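Local coordinates for chaperone SycD (PDB 4NRH), which probably acts as a type III secretion chaperone of the LcrH/SycD family and forms a complex with the gatekeeper protein CopN, at residues D[25-35]-D[83-91]. Numbering follows the deposited sequence.
Sequences FPFPDDLESYL and FRWLVFFNP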
# COMPACT_ATOMS: atom_id res chain seq x y z
N PHE D 25 -1.47 -4.17 0.92
CA PHE D 25 -0.35 -4.23 -0.02
C PHE D 25 0.75 -3.28 0.44
O PHE D 25 0.78 -2.11 0.05
CB PHE D 25 -0.83 -3.87 -1.43
CG PHE D 25 0.21 -4.08 -2.49
CD1 PHE D 25 0.59 -5.35 -2.87
CD2 PHE D 25 0.78 -2.99 -3.13
CE1 PHE D 25 1.54 -5.54 -3.85
CE2 PHE D 25 1.73 -3.18 -4.12
CZ PHE D 25 2.11 -4.45 -4.48
N PRO D 26 1.67 -3.78 1.28
CA PRO D 26 2.68 -2.94 1.93
C PRO D 26 3.89 -2.65 1.04
O PRO D 26 5.03 -2.74 1.49
CB PRO D 26 3.10 -3.77 3.14
CG PRO D 26 2.92 -5.18 2.68
CD PRO D 26 1.74 -5.18 1.74
N PHE D 27 3.63 -2.30 -0.22
CA PHE D 27 4.68 -2.04 -1.19
C PHE D 27 4.31 -0.86 -2.07
O PHE D 27 3.13 -0.50 -2.15
CB PHE D 27 4.94 -3.28 -2.06
CG PHE D 27 5.14 -4.54 -1.28
CD1 PHE D 27 6.32 -4.78 -0.60
CD2 PHE D 27 4.14 -5.51 -1.23
CE1 PHE D 27 6.51 -5.94 0.11
CE2 PHE D 27 4.32 -6.68 -0.52
CZ PHE D 27 5.51 -6.90 0.15
N PRO D 28 5.30 -0.23 -2.72
CA PRO D 28 4.99 0.80 -3.72
C PRO D 28 4.20 0.20 -4.89
O PRO D 28 4.42 -0.95 -5.25
CB PRO D 28 6.37 1.29 -4.17
CG PRO D 28 7.28 0.94 -3.04
CD PRO D 28 6.75 -0.34 -2.47
N ASP D 29 3.29 0.98 -5.46
CA ASP D 29 2.50 0.53 -6.59
C ASP D 29 3.34 0.43 -7.86
O ASP D 29 3.12 -0.45 -8.70
CB ASP D 29 1.31 1.46 -6.83
CG ASP D 29 0.18 1.23 -5.85
OD1 ASP D 29 0.11 0.13 -5.27
OD2 ASP D 29 -0.64 2.15 -5.66
N ASP D 30 4.30 1.33 -8.00
CA ASP D 30 5.03 1.49 -9.25
C ASP D 30 6.53 1.41 -8.99
O ASP D 30 7.17 2.43 -8.72
CB ASP D 30 4.66 2.82 -9.92
CG ASP D 30 5.19 2.94 -11.34
OD1 ASP D 30 6.07 2.14 -11.74
OD2 ASP D 30 4.73 3.84 -12.07
N LEU D 31 7.08 0.21 -9.07
CA LEU D 31 8.50 -0.01 -8.80
C LEU D 31 9.39 0.67 -9.84
O LEU D 31 10.54 0.99 -9.55
CB LEU D 31 8.81 -1.50 -8.73
CG LEU D 31 8.33 -2.23 -7.47
CD1 LEU D 31 8.86 -3.65 -7.44
CD2 LEU D 31 8.74 -1.47 -6.22
N GLU D 32 8.87 0.86 -11.05
CA GLU D 32 9.62 1.57 -12.09
C GLU D 32 9.89 3.01 -11.67
O GLU D 32 11.02 3.49 -11.78
CB GLU D 32 8.86 1.54 -13.42
CG GLU D 32 9.61 2.23 -14.54
CD GLU D 32 8.80 2.36 -15.81
OE1 GLU D 32 7.68 1.80 -15.86
OE2 GLU D 32 9.27 3.01 -16.76
N SER D 33 8.85 3.68 -11.19
CA SER D 33 8.97 5.06 -10.74
C SER D 33 9.78 5.13 -9.45
O SER D 33 10.53 6.08 -9.22
CB SER D 33 7.59 5.68 -10.54
OG SER D 33 7.68 6.98 -9.99
N TYR D 34 9.60 4.12 -8.61
CA TYR D 34 10.27 4.04 -7.31
C TYR D 34 11.78 3.89 -7.45
O TYR D 34 12.54 4.36 -6.61
CB TYR D 34 9.68 2.88 -6.51
CG TYR D 34 10.33 2.62 -5.16
CD1 TYR D 34 9.92 3.31 -4.03
CD2 TYR D 34 11.34 1.67 -5.03
CE1 TYR D 34 10.50 3.07 -2.80
CE2 TYR D 34 11.92 1.43 -3.80
CZ TYR D 34 11.50 2.13 -2.69
OH TYR D 34 12.09 1.90 -1.46
N LEU D 35 12.22 3.23 -8.52
CA LEU D 35 13.63 2.92 -8.72
C LEU D 35 14.35 3.92 -9.63
O LEU D 35 15.56 3.83 -9.82
CB LEU D 35 13.79 1.51 -9.28
CG LEU D 35 13.42 0.36 -8.34
CD1 LEU D 35 13.44 -0.97 -9.08
CD2 LEU D 35 14.35 0.33 -7.14
N PHE D 83 12.82 -8.77 -11.69
CA PHE D 83 14.10 -8.18 -11.31
C PHE D 83 13.95 -6.88 -10.53
O PHE D 83 14.75 -6.58 -9.64
CB PHE D 83 14.98 -7.96 -12.54
CG PHE D 83 15.41 -9.23 -13.21
CD1 PHE D 83 15.86 -10.31 -12.46
CD2 PHE D 83 15.37 -9.36 -14.59
CE1 PHE D 83 16.26 -11.48 -13.07
CE2 PHE D 83 15.76 -10.53 -15.21
CZ PHE D 83 16.21 -11.60 -14.44
N ARG D 84 12.92 -6.10 -10.86
CA ARG D 84 12.63 -4.88 -10.10
C ARG D 84 12.29 -5.20 -8.65
O ARG D 84 12.71 -4.49 -7.74
CB ARG D 84 11.49 -4.09 -10.75
CG ARG D 84 11.86 -3.42 -12.07
CD ARG D 84 10.96 -2.23 -12.35
NE ARG D 84 11.40 -1.48 -13.52
CZ ARG D 84 10.69 -1.37 -14.64
NH1 ARG D 84 9.50 -1.95 -14.74
NH2 ARG D 84 11.17 -0.66 -15.66
N TRP D 85 11.52 -6.26 -8.44
CA TRP D 85 11.20 -6.72 -7.09
C TRP D 85 12.46 -7.14 -6.33
O TRP D 85 12.62 -6.82 -5.16
CB TRP D 85 10.20 -7.88 -7.13
CG TRP D 85 8.77 -7.44 -7.20
CD1 TRP D 85 7.92 -7.59 -8.26
CD2 TRP D 85 8.02 -6.78 -6.17
NE1 TRP D 85 6.68 -7.07 -7.95
CE2 TRP D 85 6.72 -6.57 -6.67
CE3 TRP D 85 8.31 -6.36 -4.87
CZ2 TRP D 85 5.72 -5.94 -5.93
CZ3 TRP D 85 7.32 -5.74 -4.13
CH2 TRP D 85 6.04 -5.54 -4.66
N LEU D 86 13.33 -7.86 -7.02
CA LEU D 86 14.59 -8.31 -6.44
C LEU D 86 15.46 -7.12 -6.04
O LEU D 86 16.07 -7.11 -4.97
CB LEU D 86 15.35 -9.21 -7.42
CG LEU D 86 14.83 -10.64 -7.56
CD1 LEU D 86 15.55 -11.34 -8.68
CD2 LEU D 86 15.00 -11.39 -6.25
N VAL D 87 15.51 -6.13 -6.92
CA VAL D 87 16.28 -4.92 -6.67
C VAL D 87 15.66 -4.13 -5.51
O VAL D 87 16.37 -3.53 -4.70
CB VAL D 87 16.34 -4.04 -7.94
CG1 VAL D 87 16.55 -2.57 -7.59
CG2 VAL D 87 17.44 -4.53 -8.88
N PHE D 88 14.33 -4.19 -5.41
CA PHE D 88 13.62 -3.56 -4.31
C PHE D 88 14.00 -4.19 -2.97
O PHE D 88 14.18 -3.49 -1.98
CB PHE D 88 12.10 -3.66 -4.53
CG PHE D 88 11.28 -3.32 -3.32
CD1 PHE D 88 10.96 -2.01 -3.03
CD2 PHE D 88 10.81 -4.32 -2.48
CE1 PHE D 88 10.20 -1.69 -1.92
CE2 PHE D 88 10.05 -4.01 -1.36
CZ PHE D 88 9.74 -2.69 -1.08
N PHE D 89 14.12 -5.51 -2.96
CA PHE D 89 14.46 -6.25 -1.75
C PHE D 89 15.93 -6.11 -1.37
O PHE D 89 16.27 -5.92 -0.21
CB PHE D 89 14.09 -7.72 -1.90
CG PHE D 89 12.61 -7.98 -1.81
CD1 PHE D 89 11.86 -7.41 -0.79
CD2 PHE D 89 11.97 -8.78 -2.74
CE1 PHE D 89 10.50 -7.65 -0.71
CE2 PHE D 89 10.61 -9.02 -2.66
CZ PHE D 89 9.88 -8.45 -1.64
N ASN D 90 16.81 -6.21 -2.37
CA ASN D 90 18.24 -6.07 -2.13
C ASN D 90 18.93 -5.45 -3.34
O ASN D 90 19.34 -6.16 -4.26
CB ASN D 90 18.87 -7.43 -1.80
CG ASN D 90 20.29 -7.31 -1.26
OD1 ASN D 90 20.97 -6.30 -1.46
ND2 ASN D 90 20.74 -8.35 -0.57
N PRO D 91 19.06 -4.11 -3.34
CA PRO D 91 19.63 -3.36 -4.46
C PRO D 91 21.16 -3.41 -4.52
O PRO D 91 21.75 -2.74 -5.37
CB PRO D 91 19.16 -1.93 -4.19
CG PRO D 91 19.05 -1.86 -2.71
CD PRO D 91 18.61 -3.22 -2.25
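Glu-32, which lies against Arg-84, gives its backbone N-H to Asp-30 OD1, as does Ser-33; both bonds are weak. This caps the start of helix 31-35. Glu-32 and Arg-84 run side by side, with carboxylate and guanidinium planes nearly parallel. Glu-32 CB sits over the centre of one guanidinium face, 3.6 Å from Arg-84 CZ. Glu-32 OE2 and Arg-84 NH2 are 4.3 Å apart, too far for a salt bridge. The OE2 atom instead accepts a hydrogen bond from Gln-112. Leu-31 drops CD1 onto the indole of Trp-85, a CH-pi contact 3.7 Å from the five-membered ring centroid. The chain belongs to the tetratricopeptide-repeat class of helical proteins. Here segment 25-35, which follows helix 9-19, is laid against helix 76-89. The axes of helix 31-35 and of turns 83-89 make an angle of 45°. CopN binds 25-35 as well: Arg-279 of CopN forms a salt bridge with Asp-29. The Trp-85 edge meets a face of Phe-27, planes at 89°. Phe-27 CG stands beside its own backbone N, and this chi1 of -50° sends the ring to that edge. Phe-88 receives Pro-28 CD at 3.7 Å from its CE1, and Tyr-34 CE2 reaches its rim. Leu-35 CD2 closes on Val-87 CG1 at 3.7 Å.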